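Local coordinates for protein YciF (Escherichia coli, PDB 2GS4) that is of unknown function but is a homodimeric stress protein whose rubrerythrin-like, ferritin-clan fold is consistent with metal binding, at residues Glu87-Thr92 with Ala100-Ala105; Lys22-Ala27 with His45-Glu50; Ser66-Lys71 with Leu127-Ala132; Glu7-His12 with Ala121-Gln126. One frame throughout, in Å; residues are numbered along the deposited sequence.

From the N terminus, residues 7-12 open interaction 4, which closes only at 121-126. Interactions 1 and 2 are nested in that loop. Interaction 2 joins 22-27 to 45-50, pairing the two arms of the hairpin 6-33/38-63 near the middle of the chain. The next loop opens interaction 3 at 66-71. It closes at 127-132, just past the end of interaction 4, so the two contacts cross. They touch, their centres about 8 Å apart. Interaction 1, inside both loops, closes the turn from helix 76-89 to helix 95-126. It lies across the chain's centre from interactions 3 and 4. Together the contacts tie both bundle ends and the middle.

Interaction 1. Residues Glu87-Thr92 with Ala100-Ala105; sequences EVIEST and AALIAA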
loop_
_atom_site.group_PDB
_atom_site.type_symbol
_atom_site.label_atom_id
_atom_site.label_comp_id
_atom_site.label_asym_id
_atom_site.label_seq_id
_atom_site.Cartn_x
_atom_site.Cartn_y
_atom_site.Cartn_z
ATOM N N GLU A 87 -11.385 11.589 -1.894
ATOM C CA GLU A 87 -11.582 12.276 -3.162
ATOM C C GLU A 87 -13.000 12.010 -3.667
ATOM O O GLU A 87 -13.585 12.836 -4.360
ATOM C CB GLU A 87 -10.560 11.815 -4.200
ATOM C CG GLU A 87 -9.511 12.856 -4.516
ATOM C CD GLU A 87 -8.746 12.529 -5.774
ATOM O OE1 GLU A 87 -9.341 12.613 -6.869
ATOM O OE2 GLU A 87 -7.554 12.181 -5.670
ATOM N N VAL A 88 -13.549 10.844 -3.322
ATOM C CA VAL A 88 -14.917 10.508 -3.725
ATOM C C VAL A 88 -15.877 11.279 -2.823
ATOM O O VAL A 88 -16.819 11.913 -3.304
ATOM C CB VAL A 88 -15.213 8.985 -3.597
ATOM C CG1 VAL A 88 -16.675 8.711 -3.882
ATOM C CG2 VAL A 88 -14.339 8.194 -4.589
ATOM N N ILE A 89 -15.620 11.221 -1.517
ATOM C CA ILE A 89 -16.432 11.908 -0.500
ATOM C C ILE A 89 -16.587 13.394 -0.816
ATOM O O ILE A 89 -17.690 13.951 -0.760
ATOM C CB ILE A 89 -15.775 11.815 0.927
ATOM C CG1 ILE A 89 -15.831 10.381 1.461
ATOM C CG2 ILE A 89 -16.464 12.780 1.890
ATOM C CD1 ILE A 89 -14.951 10.137 2.698
ATOM N N GLU A 90 -15.470 14.029 -1.152
ATOM C CA GLU A 90 -15.439 15.457 -1.435
ATOM C C GLU A 90 -15.799 15.873 -2.862
ATOM O O GLU A 90 -15.755 17.063 -3.190
ATOM C CB GLU A 90 -14.052 15.995 -1.080
ATOM C CG GLU A 90 -13.612 15.678 0.347
ATOM C CD GLU A 90 -14.280 16.572 1.378
ATOM O OE1 GLU A 90 -14.074 17.805 1.324
ATOM O OE2 GLU A 90 -15.010 16.041 2.241
ATOM N N SER A 91 -16.140 14.908 -3.714
ATOM C CA SER A 91 -16.507 15.222 -5.096
ATOM C C SER A 91 -17.989 15.572 -5.133
ATOM O O SER A 91 -18.653 15.573 -4.093
ATOM C CB SER A 91 -16.286 14.009 -5.989
ATOM O OG SER A 91 -17.287 13.033 -5.738
ATOM N N THR A 92 -18.511 15.876 -6.321
ATOM C CA THR A 92 -19.936 16.169 -6.427
ATOM C C THR A 92 -20.686 14.940 -6.924
ATOM O O THR A 92 -21.851 15.040 -7.299
ATOM C CB THR A 92 -20.268 17.365 -7.378
ATOM O OG1 THR A 92 -19.637 17.178 -8.647
ATOM C CG2 THR A 92 -19.818 18.685 -6.766
ATOM N N ALA A 100 -21.307 3.883 -5.661
ATOM C CA ALA A 100 -20.541 2.864 -6.378
ATOM C C ALA A 100 -19.062 3.123 -6.117
ATOM O O ALA A 100 -18.285 2.200 -5.874
ATOM C CB ALA A 100 -20.826 2.940 -7.876
ATOM N N ALA A 101 -18.689 4.394 -6.167
ATOM C CA ALA A 101 -17.312 4.798 -5.932
ATOM C C ALA A 101 -16.917 4.595 -4.469
ATOM O O ALA A 101 -15.818 4.140 -4.181
ATOM C CB ALA A 101 -17.123 6.257 -6.327
ATOM N N LEU A 102 -17.813 4.926 -3.547
ATOM C CA LEU A 102 -17.505 4.764 -2.124
ATOM C C LEU A 102 -17.280 3.296 -1.778
ATOM O O LEU A 102 -16.322 2.947 -1.090
ATOM C CB LEU A 102 -18.622 5.365 -1.261
ATOM C CG LEU A 102 -18.669 6.897 -1.330
ATOM C CD1 LEU A 102 -19.887 7.430 -0.578
ATOM C CD2 LEU A 102 -17.391 7.470 -0.745
ATOM N N ILE A 103 -18.145 2.429 -2.292
ATOM C CA ILE A 103 -18.030 0.999 -2.059
ATOM C C ILE A 103 -16.738 0.488 -2.694
ATOM O O ILE A 103 -15.984 -0.257 -2.073
ATOM C CB ILE A 103 -19.248 0.275 -2.651
ATOM C CG1 ILE A 103 -20.505 0.762 -1.922
ATOM C CG2 ILE A 103 -19.081 -1.233 -2.550
ATOM C CD1 ILE A 103 -21.783 0.079 -2.326
ATOM N N ALA A 104 -16.471 0.920 -3.923
ATOM C CA ALA A 104 -15.261 0.512 -4.628
ATOM C C ALA A 104 -14.007 0.983 -3.887
ATOM O O ALA A 104 -13.032 0.240 -3.780
ATOM C CB ALA A 104 -15.275 1.058 -6.057
ATOM N N ALA A 105 -14.027 2.212 -3.385
ATOM C CA ALA A 105 -12.881 2.729 -2.650
ATOM C C ALA A 105 -12.692 1.887 -1.394
ATOM O O ALA A 105 -11.571 1.533 -1.042
ATOM C CB ALA A 105 -13.102 4.192 -2.287
#
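Val-88, in the last turn of helix 76-89, brings its CA within 6.5 Å of the CA of Leu-102 on helix 95-126. No other CA pair of the two segments is closer. Val-88 directs its side chain at the second helix, and CG1 does most of the touching. That methyl lies anti to the backbone N (chi1 174°), where it meets two residues at once. It is 3.4 Å from Leu-102 CD2 and 3.5 Å from Ala-101 CB. Both distances are tighter than usual van der Waals contact. The other methyl, Val-88 CG2, lies 3.8 Å from Ala-101 CB. The short helix 76-89 sits in the crossover between the two helical hairpins of a ferritin-like bundle. The contact closes its return into the third long helix, 95-126. Leu-102 CD2 also receives Ile-89 CG1 at 4.0 Å, the two side chains crossing at about a right angle. Leu-31 of helix 6-33 packs on both Ile-89 and Leu-102, so this edge continues into the bundle. Polar bonds hold the chain where it leaves the helix. Val-88 O takes two bonds from Ser-91, one from its N at 3.1 Å and one from its OG at 2.7 Å. The hydroxyl donor is tilted 17° from the carbonyl plane. Ile-89 O is bound by Arg-98 NH1, from the first turn of the following helix.

Interaction 2. Residues Lys22-Ala27 with His45-Glu50; sequences KQLTRA and HAHLEE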
loop_
_atom_site.group_PDB
_atom_site.type_symbol
_atom_site.label_atom_id
_atom_site.label_comp_id
_atom_site.label_asym_id
_atom_site.label_seq_id
_atom_site.Cartn_x
_atom_site.Cartn_y
_atom_site.Cartn_z
ATOM N N LYS A 22 -5.403 2.640 12.764
ATOM C CA LYS A 22 -5.544 3.909 13.472
ATOM C C LYS A 22 -6.148 4.941 12.512
ATOM O O LYS A 22 -7.125 5.617 12.825
ATOM C CB LYS A 22 -4.165 4.392 13.925
ATOM C CG LYS A 22 -4.116 5.029 15.295
ATOM C CD LYS A 22 -4.080 3.988 16.401
ATOM C CE LYS A 22 -4.190 4.664 17.758
ATOM N NZ LYS A 22 -4.529 3.699 18.833
ATOM N N GLN A 23 -5.548 5.051 11.332
ATOM C CA GLN A 23 -6.018 5.983 10.319
ATOM C C GLN A 23 -7.387 5.535 9.841
ATOM O O GLN A 23 -8.277 6.360 9.621
ATOM C CB GLN A 23 -5.056 6.013 9.124
ATOM C CG GLN A 23 -3.615 6.330 9.477
ATOM C CD GLN A 23 -2.715 6.332 8.252
ATOM O OE1 GLN A 23 -3.006 6.990 7.260
ATOM N NE2 GLN A 23 -1.621 5.591 8.319
ATOM N N LEU A 24 -7.575 4.225 9.688
ATOM C CA LEU A 24 -8.860 3.745 9.211
ATOM C C LEU A 24 -10.022 4.186 10.122
ATOM O O LEU A 24 -11.088 4.542 9.619
ATOM C CB LEU A 24 -8.836 2.224 9.035
ATOM C CG LEU A 24 -9.827 1.647 8.005
ATOM C CD1 LEU A 24 -9.767 2.435 6.695
ATOM C CD2 LEU A 24 -9.511 0.183 7.745
ATOM N N THR A 25 -9.813 4.203 11.443
ATOM C CA THR A 25 -10.877 4.620 12.376
ATOM C C THR A 25 -11.475 5.976 12.010
ATOM O O THR A 25 -12.699 6.123 11.954
ATOM C CB THR A 25 -10.390 4.693 13.856
ATOM O OG1 THR A 25 -9.305 5.619 13.966
ATOM C CG2 THR A 25 -9.947 3.317 14.354
ATOM N N ARG A 26 -10.619 6.968 11.771
ATOM C CA ARG A 26 -11.084 8.297 11.388
ATOM C C ARG A 26 -11.802 8.222 10.036
ATOM O O ARG A 26 -12.917 8.718 9.882
ATOM C CB ARG A 26 -9.912 9.295 11.273
ATOM C CG ARG A 26 -9.296 9.784 12.594
ATOM C CD ARG A 26 -7.940 9.131 12.916
ATOM N NE ARG A 26 -6.847 9.558 12.040
ATOM C CZ ARG A 26 -5.565 9.246 12.238
ATOM N NH1 ARG A 26 -5.212 8.507 13.283
ATOM N NH2 ARG A 26 -4.635 9.663 11.387
ATOM N N ALA A 27 -11.161 7.587 9.062
ATOM C CA ALA A 27 -11.730 7.476 7.724
ATOM C C ALA A 27 -13.121 6.846 7.676
ATOM O O ALA A 27 -13.996 7.317 6.954
ATOM C CB ALA A 27 -10.783 6.703 6.822
ATOM N N HIS A 45 -20.175 2.124 9.569
ATOM C CA HIS A 45 -20.205 2.284 11.018
ATOM C C HIS A 45 -19.892 0.952 11.683
ATOM O O HIS A 45 -19.187 0.905 12.693
ATOM C CB HIS A 45 -21.569 2.799 11.485
ATOM C CG HIS A 45 -21.628 3.107 12.949
ATOM N ND1 HIS A 45 -20.823 4.055 13.547
ATOM C CD2 HIS A 45 -22.387 2.585 13.939
ATOM C CE1 HIS A 45 -21.084 4.102 14.840
ATOM N NE2 HIS A 45 -22.031 3.217 15.105
ATOM N N ALA A 46 -20.400 -0.135 11.113
ATOM C CA ALA A 46 -20.135 -1.451 11.669
ATOM C C ALA A 46 -18.638 -1.743 11.562
ATOM O O ALA A 46 -18.035 -2.251 12.504
ATOM C CB ALA A 46 -20.934 -2.518 10.926
ATOM N N HIS A 47 -18.032 -1.408 10.426
ATOM C CA HIS A 47 -16.606 -1.677 10.255
ATOM C C HIS A 47 -15.762 -0.782 11.158
ATOM O O HIS A 47 -14.660 -1.165 11.567
ATOM C CB HIS A 47 -16.176 -1.482 8.802
ATOM C CG HIS A 47 -14.836 -2.076 8.494
ATOM N ND1 HIS A 47 -14.031 -1.608 7.480
ATOM C CD2 HIS A 47 -14.163 -3.101 9.068
ATOM C CE1 HIS A 47 -12.915 -2.319 7.444
ATOM N NE2 HIS A 47 -12.972 -3.229 8.397
ATOM N N LEU A 48 -16.276 0.408 11.469
ATOM C CA LEU A 48 -15.575 1.342 12.340
ATOM C C LEU A 48 -15.431 0.698 13.718
ATOM O O LEU A 48 -14.387 0.810 14.365
ATOM C CB LEU A 48 -16.361 2.648 12.470
ATOM C CG LEU A 48 -15.952 3.554 13.637
ATOM C CD1 LEU A 48 -14.448 3.754 13.620
ATOM C CD2 LEU A 48 -16.677 4.891 13.554
ATOM N N GLU A 49 -16.488 0.031 14.163
ATOM C CA GLU A 49 -16.455 -0.629 15.459
ATOM C C GLU A 49 -15.533 -1.837 15.415
ATOM O O GLU A 49 -14.678 -1.998 16.282
ATOM C CB GLU A 49 -17.865 -1.030 15.872
ATOM C CG GLU A 49 -18.769 0.169 16.058
ATOM C CD GLU A 49 -18.139 1.211 16.960
ATOM O OE1 GLU A 49 -18.436 2.411 16.786
ATOM O OE2 GLU A 49 -17.344 0.827 17.848
ATOM N N GLU A 50 -15.686 -2.669 14.387
ATOM C CA GLU A 50 -14.845 -3.848 14.219
ATOM C C GLU A 50 -13.360 -3.448 14.143
ATOM O O GLU A 50 -12.506 -4.172 14.642
ATOM C CB GLU A 50 -15.299 -4.624 12.960
ATOM C CG GLU A 50 -14.325 -5.658 12.393
ATOM C CD GLU A 50 -14.872 -6.350 11.142
ATOM O OE1 GLU A 50 -14.120 -6.494 10.153
ATOM O OE2 GLU A 50 -16.058 -6.756 11.147
#
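Thr-25 and Leu-48 form the closest part of this contact, with their CA atoms 5.7 Å apart. The two helix segments run in roughly opposite directions. The packing is by single methyl groups. Leu-48 CD1 rests on the backbone of Thr-25, 3.4 Å from Thr-25 O and 3.9 Å from Thr-25 CA. It is 4.2 Å from Thr-25 CB. Leu-48 holds CG anti to its own backbone N (chi1 164°), which carries the branch over to the first helix. Leu-28 and Ala-29, one turn on in helix 6-33, also touch Leu-48. The second touch involves a ring. Leu-24 CD2 approaches His-47 CE1 obliquely, at 4.2 Å. Leu-24 also touches Met-78 of helix 76-89, and Val-109 and Glu-113 of helix 95-126.

The polar groups find their partners away from the pairing. Thr-25 OG1 turns back to Lys-22 O of its own helix, a bond whose very short length of 2.5 Å is doubtful. His-47 NE2 is hydrogen-bonded to Glu-143 OE1 of helix 130-159, which probably restrains the rotation of the buried ring. Glu-50 OE1 is bonded to Thr-146 OG1 and lies close to Glu-143 OE1. A hairpin of long helices facing clustered glutamates and a histidine is consistent with the four-helix metal-site core of rubrerythrin and other ferritin-like proteins.

Interaction 3. Residues Ser66-Lys71 with Leu127-Ala132; sequences SNLKIK and LGYRKA
Leu-68 and Tyr-129 make the tightly packed part of this contact, both buried. Leu-68 CD2 meets the ring carbon Tyr-129 CE2 at 4.0 Å, and the two side chains cross. The ring is further held by its own segment. Leu-127 CB sits 3.8 Å above one face, over the ring centre. Glu-7 OE2 of helix 6-33 is hydrogen-bonded to Tyr-129 OH and probably limits how far the ring can swing. The ring sits at the turn between helices 95-126 and 130-159. Gly-128 has positive phi (81°) and ends helix 95-126 with a Schellman motif. Tyr-129 then takes the N-cap position of helix 130-159, at one end of the ferritin-like bundle. The solvent side belongs to the exposed Asn-67, in the loop that leaves helix 38-63. Its amide comes against the phenol end of the ring, with Asn-67 ND2 3.2 Å from Tyr-129 OH. The amide and ring planes stand 58° apart. Asn-67 CG lies between the backbone N and the carbonyl carbon (chi1 61°), and this puts the amide on the tyrosine side. Further along the loop Ile-70 turns to helices 6-33 and 38-63 instead.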
loop_
_atom_site.group_PDB
_atom_site.type_symbol
_atom_site.label_atom_id
_atom_site.label_comp_id
_atom_site.label_asym_id
_atom_site.label_seq_id
_atom_site.Cartn_x
_atom_site.Cartn_y
_atom_site.Cartn_z
ATOM N N SER A 66 7.086 -11.644 24.309
ATOM C CA SER A 66 7.945 -10.726 25.051
ATOM C C SER A 66 8.757 -9.725 24.227
ATOM O O SER A 66 8.905 -8.567 24.621
ATOM C CB SER A 66 8.887 -11.542 25.939
ATOM O OG SER A 66 8.149 -12.455 26.735
ATOM N N ASN A 67 9.272 -10.168 23.087
ATOM C CA ASN A 67 10.095 -9.331 22.215
ATOM C C ASN A 67 9.320 -8.332 21.352
ATOM O O ASN A 67 9.889 -7.353 20.871
ATOM C CB ASN A 67 10.902 -10.225 21.287
ATOM C CG ASN A 67 10.013 -11.080 20.414
ATOM O OD1 ASN A 67 9.194 -11.851 20.916
ATOM N ND2 ASN A 67 10.158 -10.945 19.103
ATOM N N LEU A 68 8.034 -8.577 21.145
ATOM C CA LEU A 68 7.233 -7.697 20.304
ATOM C C LEU A 68 6.973 -6.306 20.902
ATOM O O LEU A 68 6.912 -6.140 22.118
ATOM C CB LEU A 68 5.910 -8.397 19.956
ATOM C CG LEU A 68 6.067 -9.757 19.253
ATOM C CD1 LEU A 68 4.714 -10.343 18.882
ATOM C CD2 LEU A 68 6.919 -9.576 18.009
ATOM N N LYS A 69 6.858 -5.309 20.027
ATOM C CA LYS A 69 6.593 -3.916 20.413
ATOM C C LYS A 69 5.929 -3.304 19.179
ATOM O O LYS A 69 5.840 -3.964 18.157
ATOM C CB LYS A 69 7.908 -3.165 20.701
ATOM C CG LYS A 69 7.725 -1.818 21.436
ATOM C CD LYS A 69 9.016 -0.990 21.496
ATOM C CE LYS A 69 9.192 -0.089 20.272
ATOM N NZ LYS A 69 8.569 1.262 20.431
ATOM N N ILE A 70 5.422 -2.080 19.269
ATOM C CA ILE A 70 4.846 -1.428 18.093
ATOM C C ILE A 70 5.749 -0.226 17.907
ATOM O O ILE A 70 5.912 0.566 18.832
ATOM C CB ILE A 70 3.399 -0.893 18.308
ATOM C CG1 ILE A 70 2.402 -2.045 18.409
ATOM C CG2 ILE A 70 3.005 0.018 17.149
ATOM C CD1 ILE A 70 2.340 -2.906 17.167
ATOM N N LYS A 71 6.363 -0.093 16.740
ATOM C CA LYS A 71 7.220 1.055 16.502
ATOM C C LYS A 71 6.350 2.138 15.858
ATOM O O LYS A 71 5.507 1.844 15.015
ATOM C CB LYS A 71 8.412 0.648 15.619
ATOM C CG LYS A 71 9.402 -0.310 16.331
ATOM C CD LYS A 71 10.568 -0.752 15.441
ATOM C CE LYS A 71 11.723 -1.322 16.272
ATOM N NZ LYS A 71 12.413 -0.276 17.089
ATOM N N LEU A 127 7.177 -17.791 12.568
ATOM C CA LEU A 127 8.097 -17.388 13.630
ATOM C C LEU A 127 7.799 -18.151 14.920
ATOM O O LEU A 127 8.460 -17.955 15.935
ATOM C CB LEU A 127 8.006 -15.878 13.875
ATOM C CG LEU A 127 8.634 -14.961 12.817
ATOM C CD1 LEU A 127 8.022 -13.573 12.901
ATOM C CD2 LEU A 127 10.141 -14.899 13.022
ATOM N N GLY A 128 6.800 -19.021 14.869
ATOM C CA GLY A 128 6.441 -19.799 16.041
ATOM C C GLY A 128 5.565 -19.060 17.036
ATOM O O GLY A 128 5.478 -19.468 18.195
ATOM N N TYR A 129 4.936 -17.966 16.605
ATOM C CA TYR A 129 4.046 -17.210 17.489
ATOM C C TYR A 129 2.628 -17.716 17.274
ATOM O O TYR A 129 1.841 -17.107 16.552
ATOM C CB TYR A 129 4.086 -15.707 17.191
ATOM C CG TYR A 129 5.459 -15.096 17.273
ATOM C CD1 TYR A 129 6.482 -15.736 17.964
ATOM C CD2 TYR A 129 5.747 -13.887 16.636
ATOM C CE1 TYR A 129 7.759 -15.200 18.019
ATOM C CE2 TYR A 129 7.022 -13.341 16.682
ATOM C CZ TYR A 129 8.025 -14.005 17.374
ATOM O OH TYR A 129 9.303 -13.496 17.411
ATOM N N ARG A 130 2.319 -18.834 17.920
ATOM C CA ARG A 130 1.024 -19.492 17.816
ATOM C C ARG A 130 -0.193 -18.606 18.108
ATOM O O ARG A 130 -1.091 -18.485 17.277
ATOM C CB ARG A 130 1.009 -20.702 18.752
ATOM C CG ARG A 130 -0.173 -21.627 18.585
ATOM C CD ARG A 130 -0.453 -22.368 19.884
ATOM N NE ARG A 130 -0.906 -21.454 20.931
ATOM C CZ ARG A 130 -0.179 -21.082 21.980
ATOM N NH1 ARG A 130 1.054 -21.546 22.141
ATOM N NH2 ARG A 130 -0.684 -20.237 22.870
ATOM N N LYS A 131 -0.227 -17.992 19.286
ATOM C CA LYS A 131 -1.354 -17.146 19.665
ATOM C C LYS A 131 -1.516 -15.975 18.705
ATOM O O LYS A 131 -2.637 -15.578 18.376
ATOM C CB LYS A 131 -1.171 -16.629 21.094
ATOM C CG LYS A 131 -2.307 -15.757 21.571
ATOM C CD LYS A 131 -2.253 -15.543 23.069
ATOM C CE LYS A 131 -3.421 -14.684 23.511
ATOM N NZ LYS A 131 -4.711 -15.258 23.040
ATOM N N ALA A 132 -0.399 -15.418 18.255
ATOM C CA ALA A 132 -0.452 -14.303 17.324
ATOM C C ALA A 132 -1.091 -14.759 16.012
ATOM O O ALA A 132 -2.015 -14.114 15.521
ATOM C CB ALA A 132 0.950 -13.749 17.078
#

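Interaction 4. Residues Glu7-His12 with Ala121-Gln126; sequences EDVFIH and ATLAEQ
Phe-10 and Leu-123 meet at the centre of this contact, their CA atoms 6.4 Å apart. The side chains slide past each other in opposite directions. Phe-10 CD2 comes to 3.6 Å from Leu-123 CB. The next ring carbon, Phe-10 CE2, lies 3.8 Å from Ala-124 CB, and Phe-10 CZ is 3.9 Å from the same methyl. Both groups reach the ring obliquely. Val-9 adds a smaller touch, its CG1 4.1 Å from Leu-123 CD1, and those side chains cross at about a right angle.

Torsions and backbone set these positions. Phe-10 extends its CG anti to the backbone N (chi1 180°), and the ring reaches across to the other helix. The axes of the two short segments approach to 10.1 Å, with their directions 144° apart. They are therefore roughly antiparallel, and well splayed. Regular helical bonds hold each side, such as Ile-11 N to Glu-7 O.

Further out, Leu-68 and Leu-127 also pack on Phe-10, and Leu-136 of helix 130-159 packs on Ala-124. The second subunit is close as well. Val-9 packs on Thr-119 of that chain, and Thr-122 packs on Val-9 of that chain. The contact thus joins the first and third long helices of a ferritin-like bundle at the dimer interface. All the touching side chains are apolar and buried. Shape and the exclusion of water, rather than directional bonds between these side chains, probably set the fit of the two helices here.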
loop_
_atom_site.group_PDB
_atom_site.type_symbol
_atom_site.label_atom_id
_atom_site.label_comp_id
_atom_site.label_asym_id
_atom_site.label_seq_id
_atom_site.Cartn_x
_atom_site.Cartn_y
_atom_site.Cartn_z
ATOM N N GLU A 7 11.790 -11.541 12.138
ATOM C CA GLU A 7 11.232 -10.879 13.294
ATOM C C GLU A 7 11.159 -9.364 13.065
ATOM O O GLU A 7 10.130 -8.746 13.347
ATOM C CB GLU A 7 12.104 -11.217 14.504
ATOM C CG GLU A 7 11.321 -11.666 15.705
ATOM C CD GLU A 7 10.284 -10.647 16.078
ATOM O OE1 GLU A 7 10.618 -9.446 16.029
ATOM O OE2 GLU A 7 9.149 -11.036 16.418
ATOM N N ASP A 8 12.236 -8.764 12.556
ATOM C CA ASP A 8 12.232 -7.322 12.291
ATOM C C ASP A 8 11.181 -7.002 11.230
ATOM O O ASP A 8 10.467 -6.009 11.336
ATOM C CB ASP A 8 13.582 -6.814 11.767
ATOM C CG ASP A 8 14.715 -6.954 12.770
ATOM O OD1 ASP A 8 14.504 -6.733 13.982
ATOM O OD2 ASP A 8 15.841 -7.263 12.323
ATOM N N VAL A 9 11.100 -7.841 10.196
ATOM C CA VAL A 9 10.123 -7.636 9.126
ATOM C C VAL A 9 8.723 -7.719 9.719
ATOM O O VAL A 9 7.863 -6.899 9.409
ATOM C CB VAL A 9 10.239 -8.709 8.004
ATOM C CG1 VAL A 9 9.099 -8.534 6.994
ATOM C CG2 VAL A 9 11.573 -8.585 7.282
ATOM N N PHE A 10 8.500 -8.717 10.567
ATOM C CA PHE A 10 7.200 -8.888 11.196
ATOM C C PHE A 10 6.821 -7.695 12.060
ATOM O O PHE A 10 5.700 -7.184 11.951
ATOM C CB PHE A 10 7.163 -10.172 12.034
ATOM C CG PHE A 10 5.839 -10.407 12.727
ATOM C CD1 PHE A 10 5.713 -10.212 14.097
ATOM C CD2 PHE A 10 4.715 -10.813 12.005
ATOM C CE1 PHE A 10 4.484 -10.411 14.742
ATOM C CE2 PHE A 10 3.490 -11.013 12.637
ATOM C CZ PHE A 10 3.376 -10.814 14.012
ATOM N N ILE A 11 7.743 -7.241 12.909
ATOM C CA ILE A 11 7.427 -6.105 13.760
ATOM C C ILE A 11 7.153 -4.861 12.906
ATOM O O ILE A 11 6.231 -4.099 13.183
ATOM C CB ILE A 11 8.551 -5.843 14.820
ATOM C CG1 ILE A 11 8.109 -4.732 15.758
ATOM C CG2 ILE A 11 9.873 -5.505 14.161
ATOM C CD1 ILE A 11 6.778 -5.017 16.320
ATOM N N HIS A 12 7.943 -4.673 11.854
ATOM C CA HIS A 12 7.759 -3.537 10.957
ATOM C C HIS A 12 6.357 -3.557 10.339
ATOM O O HIS A 12 5.631 -2.564 10.406
ATOM C CB HIS A 12 8.808 -3.564 9.837
ATOM C CG HIS A 12 8.454 -2.711 8.659
ATOM N ND1 HIS A 12 8.482 -1.334 8.697
ATOM C CD2 HIS A 12 8.052 -3.045 7.409
ATOM C CE1 HIS A 12 8.116 -0.854 7.522
ATOM N NE2 HIS A 12 7.849 -1.872 6.721
ATOM N N ALA A 121 -0.166 -12.986 9.409
ATOM C CA ALA A 121 -0.537 -14.278 9.979
ATOM C C ALA A 121 0.474 -15.366 9.598
ATOM O O ALA A 121 0.855 -16.183 10.440
ATOM C CB ALA A 121 -1.935 -14.669 9.518
ATOM N N THR A 122 0.908 -15.373 8.335
ATOM C CA THR A 122 1.882 -16.363 7.866
ATOM C C THR A 122 3.232 -16.134 8.550
ATOM O O THR A 122 3.870 -17.088 9.008
ATOM C CB THR A 122 2.045 -16.311 6.308
ATOM O OG1 THR A 122 0.794 -16.624 5.683
ATOM C CG2 THR A 122 3.083 -17.320 5.827
ATOM N N LEU A 123 3.662 -14.879 8.641
ATOM C CA LEU A 123 4.929 -14.566 9.293
ATOM C C LEU A 123 4.872 -14.993 10.757
ATOM O O LEU A 123 5.788 -15.638 11.258
ATOM C CB LEU A 123 5.240 -13.071 9.194
ATOM C CG LEU A 123 5.578 -12.578 7.786
ATOM C CD1 LEU A 123 5.965 -11.109 7.845
ATOM C CD2 LEU A 123 6.725 -13.398 7.210
ATOM N N ALA A 124 3.790 -14.640 11.440
ATOM C CA ALA A 124 3.636 -15.016 12.836
ATOM C C ALA A 124 3.716 -16.536 12.954
ATOM O O ALA A 124 4.402 -17.056 13.833
ATOM C CB ALA A 124 2.298 -14.509 13.379
ATOM N N GLU A 125 3.026 -17.247 12.066
ATOM C CA GLU A 125 3.050 -18.707 12.101
ATOM C C GLU A 125 4.456 -19.246 11.918
ATOM O O GLU A 125 4.901 -20.135 12.650
ATOM C CB GLU A 125 2.161 -19.290 11.010
ATOM C CG GLU A 125 0.853 -19.826 11.533
ATOM C CD GLU A 125 0.004 -20.441 10.446
ATOM O OE1 GLU A 125 -0.410 -19.705 9.528
ATOM O OE2 GLU A 125 -0.246 -21.662 10.508
ATOM N N GLN A 126 5.154 -18.699 10.933
ATOM C CA GLN A 126 6.509 -19.121 10.630
ATOM C C GLN A 126 7.527 -18.739 11.700
ATOM O O GLN A 126 8.622 -19.299 11.741
ATOM C CB GLN A 126 6.916 -18.570 9.260
ATOM C CG GLN A 126 6.266 -19.325 8.110
ATOM C CD GLN A 126 6.954 -20.651 7.834
ATOM O OE1 GLN A 126 7.994 -20.695 7.178
ATOM N NE2 GLN A 126 6.385 -21.735 8.346
#